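Local coordinates for possible transcriptional regulatory arsR-family protein (Mycobacterium bovis, PDB 3GW2), which probably binds DNA as a dimeric transcriptional regulator with a winged helix-turn-helix fold, and takes part in a network coordinating tolerance to the antitubercular drug bedaquiline, at residues A[26-30]-A[47-51]; A[65-69]-A[80-86]. All coordinates share one frame; numbering follows the deposited sequence. Where two conformers were deposited one is given.

Interaction 1: A[26-30]-A[47-51]; sequences RRLQI and ATGMN
R26 and M50, the latter modelled as selenomethionine, lie alongside each other with their chains running in opposite directions, the arginine reaching the backbone of T48 and G49, the M50 methyl that of R26. The arginine is extended from CG to NE, with CG anti to the backbone N (chi1 -155°), and this stretch carries its guanidinium to the C-terminal end of helix 41-48. There R26 NH2 donates to T48 O at 3.2 Å, the acceptor standing somewhat out of the guanidinium plane, and makes a weak bond to G49 O at 2.9 Å. The partial negative charge at this helix end probably favours a cation here. G49 has positive phi and closes the helix in a Schellman motif, a conformation that glycine adopts readily.

M50 supplies the apolar side of the contact. Its CG sits over the centre of one guanidinium face, 3.6 Å from R26 CZ, while its methyl end runs back toward segment 26-30: M50 CE lies 3.4 Å from R26 O and 3.9 Å from I30 CD1. The I30 and M50 chains meet at about a right angle. A long, unbranched chain can serve both neighbours, with CG over the cation and its methyl against I30.

One water links three polar groups at this contact. Lying in the guanidinium plane, it accepts from R26 NE at 2.8 Å and from Q29 NE2, and donates to T48 O. T48 CB faces Q29 NE2 and its CG2 lies near I30 CG1, while its hydroxyl turns back to I44 O within its own helix.

The contact thus ties the start of helix 27-34 to the turn between helices 41-48 and 52-64 of the helix-turn-helix motif; helix 52-64 packs beside it, with L62 against I30 and N58 against M50.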
loop_
_atom_site.group_PDB
_atom_site.type_symbol
_atom_site.label_atom_id
_atom_site.label_comp_id
_atom_site.label_asym_id
_atom_site.label_seq_id
_atom_site.Cartn_x
_atom_site.Cartn_y
_atom_site.Cartn_z
ATOM N N ARG A 26 1.798 2.588 -12.658
ATOM C CA ARG A 26 0.919 2.572 -13.810
ATOM C C ARG A 26 -0.419 1.918 -13.492
ATOM O O ARG A 26 -1.459 2.366 -13.959
ATOM C CB ARG A 26 1.610 1.885 -14.991
ATOM C CG ARG A 26 1.068 2.326 -16.315
ATOM C CD ARG A 26 1.513 1.414 -17.423
ATOM N NE ARG A 26 0.835 1.767 -18.662
ATOM C CZ ARG A 26 0.931 1.082 -19.794
ATOM N NH1 ARG A 26 1.675 -0.017 -19.854
ATOM N NH2 ARG A 26 0.272 1.497 -20.868
ATOM N N ARG A 27 -0.399 0.877 -12.667
ATOM C CA ARG A 27 -1.635 0.272 -12.149
ATOM C C ARG A 27 -2.519 1.262 -11.361
ATOM O O ARG A 27 -3.762 1.160 -11.365
ATOM C CB ARG A 27 -1.266 -0.958 -11.312
ATOM C CG ARG A 27 -2.392 -1.611 -10.544
ATOM C CD ARG A 27 -2.112 -3.090 -10.342
ATOM N NE ARG A 27 -1.100 -3.357 -9.326
ATOM C CZ ARG A 27 -0.013 -4.106 -9.502
ATOM N NH1 ARG A 27 0.235 -4.684 -10.666
ATOM N NH2 ARG A 27 0.834 -4.290 -8.497
ATOM N N LEU A 28 -1.894 2.238 -10.703
ATOM C CA LEU A 28 -2.632 3.265 -9.956
ATOM C C LEU A 28 -3.465 4.216 -10.847
ATOM O O LEU A 28 -4.436 4.836 -10.386
ATOM C CB LEU A 28 -1.662 4.066 -9.090
ATOM C CG LEU A 28 -1.298 3.540 -7.684
ATOM C CD1 LEU A 28 -1.453 2.045 -7.559
ATOM C CD2 LEU A 28 0.103 3.954 -7.342
ATOM N N GLN A 29 -3.069 4.341 -12.109
ATOM C CA GLN A 29 -3.849 5.089 -13.102
ATOM C C GLN A 29 -5.257 4.528 -13.222
ATOM O O GLN A 29 -6.220 5.279 -13.323
ATOM C CB GLN A 29 -3.161 5.072 -14.468
ATOM C CG GLN A 29 -1.809 5.764 -14.463
ATOM C CD GLN A 29 -1.119 5.733 -15.809
ATOM O OE1 GLN A 29 0.102 5.875 -15.892
ATOM N NE2 GLN A 29 -1.892 5.561 -16.870
ATOM N N ILE A 30 -5.371 3.207 -13.174
ATOM C CA ILE A 30 -6.675 2.542 -13.173
ATOM C C ILE A 30 -7.561 3.060 -12.055
ATOM O O ILE A 30 -8.742 3.331 -12.267
ATOM C CB ILE A 30 -6.541 1.003 -13.073
ATOM C CG1 ILE A 30 -5.880 0.440 -14.349
ATOM C CG2 ILE A 30 -7.921 0.370 -12.850
ATOM C CD1 ILE A 30 -5.455 -1.039 -14.268
ATOM N N ALA A 47 -8.093 3.643 -22.180
ATOM C CA ALA A 47 -7.822 4.884 -21.460
ATOM C C ALA A 47 -6.399 4.936 -20.910
ATOM O O ALA A 47 -5.790 5.998 -20.866
ATOM C CB ALA A 47 -8.841 5.096 -20.323
ATOM N N THR A 48 -5.869 3.802 -20.485
ATOM C CA THR A 48 -4.545 3.800 -19.865
ATOM C C THR A 48 -3.439 3.409 -20.848
ATOM O O THR A 48 -2.271 3.354 -20.474
ATOM C CB THR A 48 -4.484 2.827 -18.694
ATOM O OG1 THR A 48 -4.771 1.511 -19.186
ATOM C CG2 THR A 48 -5.481 3.233 -17.625
ATOM N N GLY A 49 -3.809 3.145 -22.098
ATOM C CA GLY A 49 -2.847 2.712 -23.107
ATOM C C GLY A 49 -2.268 1.318 -22.853
ATOM O O GLY A 49 -1.188 1.022 -23.337
HETATM N N MSE A 50 -2.986 0.466 -22.115
HETATM C CA MSE A 50 -2.517 -0.893 -21.829
HETATM C C MSE A 50 -3.141 -1.855 -22.816
HETATM O O MSE A 50 -4.303 -1.702 -23.154
HETATM C CB MSE A 50 -2.905 -1.356 -20.417
HETATM C CG MSE A 50 -2.255 -0.601 -19.265
HETATM SE SE MSE A 50 -3.130 -1.153 -17.594
HETATM C CE MSE A 50 -2.509 0.329 -16.446
ATOM N N ASN A 51 -2.384 -2.852 -23.266
ATOM C CA ASN A 51 -3.000 -3.948 -24.004
ATOM C C ASN A 51 -3.970 -4.692 -23.063
ATOM O O ASN A 51 -3.861 -4.574 -21.831
ATOM C CB ASN A 51 -1.941 -4.893 -24.573
ATOM C CG ASN A 51 -1.151 -5.608 -23.485
ATOM O OD1 ASN A 51 -1.508 -6.706 -23.082
ATOM N ND2 ASN A 51 -0.079 -4.986 -23.006
HETATM O O HOH W 1 -0.591 4.197 -18.670
#

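Interaction 2: A[65-69]-A[80-86]; sequences GGLVE and RIAGEDV
E69 and R80 face each other as an antiparallel hydrogen-bonded pair, joined by E69 N to R80 O at 2.7 Å and R80 N to E69 O at 2.9 Å. Both side chains rise from the same face of the sheet. In one of its two conformers R80 bends at chi2 and chi3 (67° and 135°), folding its guanidinium over E69 so that CB of E69 lies against one face, with R80 CD 3.8 Å from E69 CB; this placement is therefore provisional. The carboxylate and guanidinium are near but not in contact, and the packing is made by E69 CB against R80 CD and the guanidinium face. E69 CG also rests 3.7 Å from A82 CB, where a small methyl fits close to the backbone.

Beyond the neighbouring V68–I81 pair, A82 N donates to L67 O at 3.1 Å. V86, with CG1 swung opposite the amide nitrogen (chi1 176°), brings that methyl to within 3.9 Å of L67 CD2; their branched, apolar ends suit this buried position.

The contact lies at the base of the hairpin 68-73/76-81, the wing, where the chain turns into helix 84-98. L67 packs on helix 11-22, V68 on helices 27-34 and 52-64, and V96 of the second subunit meets both L67 and V86.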
loop_
_atom_site.group_PDB
_atom_site.type_symbol
_atom_site.label_atom_id
_atom_site.label_comp_id
_atom_site.label_asym_id
_atom_site.label_seq_id
_atom_site.Cartn_x
_atom_site.Cartn_y
_atom_site.Cartn_z
ATOM N N GLY A 65 -6.058 -7.399 -3.979
ATOM C CA GLY A 65 -5.814 -6.493 -2.874
ATOM C C GLY A 65 -7.091 -5.884 -2.323
ATOM O O GLY A 65 -7.040 -5.034 -1.432
ATOM N N GLY A 66 -8.239 -6.313 -2.853
ATOM C CA GLY A 66 -9.532 -5.878 -2.349
ATOM C C GLY A 66 -9.917 -4.465 -2.746
ATOM O O GLY A 66 -10.845 -3.889 -2.163
ATOM N N LEU A 67 -9.242 -3.925 -3.758
ATOM C CA LEU A 67 -9.355 -2.510 -4.104
ATOM C C LEU A 67 -10.409 -2.228 -5.178
ATOM O O LEU A 67 -10.910 -1.107 -5.287
ATOM C CB LEU A 67 -7.995 -1.949 -4.539
ATOM C CG LEU A 67 -6.854 -1.940 -3.514
ATOM C CD1 LEU A 67 -5.641 -1.225 -4.084
ATOM C CD2 LEU A 67 -7.272 -1.307 -2.187
ATOM N N VAL A 68 -10.725 -3.245 -5.975
ATOM C CA VAL A 68 -11.782 -3.146 -6.978
ATOM C C VAL A 68 -12.706 -4.369 -6.893
ATOM O O VAL A 68 -12.316 -5.415 -6.358
ATOM C CB VAL A 68 -11.219 -3.013 -8.423
ATOM C CG1 VAL A 68 -10.455 -1.691 -8.604
ATOM C CG2 VAL A 68 -10.340 -4.216 -8.803
ATOM N N GLU A 69 -13.930 -4.226 -7.401
ATOM C CA GLU A 69 -14.822 -5.368 -7.598
ATOM C C GLU A 69 -15.203 -5.446 -9.063
ATOM O O GLU A 69 -15.062 -4.462 -9.791
ATOM C CB GLU A 69 -16.067 -5.271 -6.718
ATOM C CG GLU A 69 -15.728 -5.212 -5.237
ATOM C CD GLU A 69 -16.443 -6.255 -4.419
ATOM O OE1 GLU A 69 -17.509 -6.738 -4.863
ATOM O OE2 GLU A 69 -15.941 -6.592 -3.319
ATOM N N ARG A 80 -15.075 -1.698 -10.657
ATOM C CA ARG A 80 -15.188 -0.465 -9.908
ATOM C C ARG A 80 -14.437 -0.535 -8.598
ATOM O O ARG A 80 -14.164 -1.606 -8.062
ATOM C CB ARG A 80 -16.644 -0.081 -9.629
ATOM C CG ARG A 80 -17.621 -1.220 -9.463
ATOM C CD ARG A 80 -17.399 -2.067 -8.248
ATOM N NE ARG A 80 -18.638 -2.368 -7.511
ATOM C CZ ARG A 80 -19.491 -3.352 -7.794
ATOM N NH1 ARG A 80 -19.318 -4.151 -8.841
ATOM N NH2 ARG A 80 -20.552 -3.526 -7.025
ATOM N N ILE A 81 -14.128 0.647 -8.096
ATOM C CA ILE A 81 -13.570 0.831 -6.761
ATOM C C ILE A 81 -14.493 0.163 -5.748
ATOM O O ILE A 81 -15.695 0.382 -5.772
ATOM C CB ILE A 81 -13.340 2.335 -6.507
ATOM C CG1 ILE A 81 -12.052 2.735 -7.251
ATOM C CG2 ILE A 81 -13.310 2.682 -4.976
ATOM C CD1 ILE A 81 -11.779 4.201 -7.264
ATOM N N ALA A 82 -13.910 -0.685 -4.897
ATOM C CA ALA A 82 -14.664 -1.612 -4.044
ATOM C C ALA A 82 -15.550 -0.963 -2.977
ATOM O O ALA A 82 -16.592 -1.528 -2.612
ATOM C CB ALA A 82 -13.724 -2.643 -3.413
ATOM N N GLY A 83 -15.147 0.196 -2.457
ATOM C CA GLY A 83 -16.033 0.982 -1.578
ATOM C C GLY A 83 -15.475 2.347 -1.233
ATOM O O GLY A 83 -14.416 2.735 -1.734
ATOM N N GLU A 84 -16.186 3.074 -0.369
ATOM C CA GLU A 84 -15.712 4.364 0.132
ATOM C C GLU A 84 -14.355 4.261 0.852
ATOM O O GLU A 84 -13.468 5.097 0.634
ATOM C CB GLU A 84 -16.749 4.991 1.082
ATOM C CG GLU A 84 -16.225 6.228 1.843
ATOM C CD GLU A 84 -16.545 7.565 1.082
ATOM O OE1 GLU A 84 -16.325 7.658 -0.162
ATOM O OE2 GLU A 84 -17.020 8.532 1.745
ATOM N N ASP A 85 -14.207 3.248 1.714
ATOM C CA ASP A 85 -12.962 3.048 2.461
ATOM C C ASP A 85 -11.768 2.960 1.497
ATOM O O ASP A 85 -10.693 3.499 1.774
ATOM C CB ASP A 85 -13.051 1.814 3.381
ATOM C CG ASP A 85 -14.019 2.021 4.574
ATOM O OD1 ASP A 85 -14.508 3.154 4.796
ATOM O OD2 ASP A 85 -14.296 1.043 5.313
ATOM N N VAL A 86 -11.972 2.307 0.354
ATOM C CA VAL A 86 -10.948 2.249 -0.699
ATOM C C VAL A 86 -10.701 3.625 -1.351
ATOM O O VAL A 86 -9.553 3.981 -1.624
ATOM C CB VAL A 86 -11.256 1.153 -1.756
ATOM C CG1 VAL A 86 -10.230 1.176 -2.885
ATOM C CG2 VAL A 86 -11.277 -0.225 -1.098
#

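In the fold
The two contacts follow one another along the chain, interaction 1 closing before interaction 2 opens, and lie on opposite sides of the chain's centre, with their own centres about 17 Å apart. Their nearest atoms come to about 5 Å without touching. Helix 52-64, the second helix of the helix-turn-helix motif, connects them: interaction 1 holds the turn that leads into it, and interaction 2 begins just after it ends, at the base of the wing. L62 on this helix touches I30 in the first and both L67 and V68 in the second. The second subunit lies beside both, K8 of that subunit against Q29 and V96 of that subunit against L67 and V86.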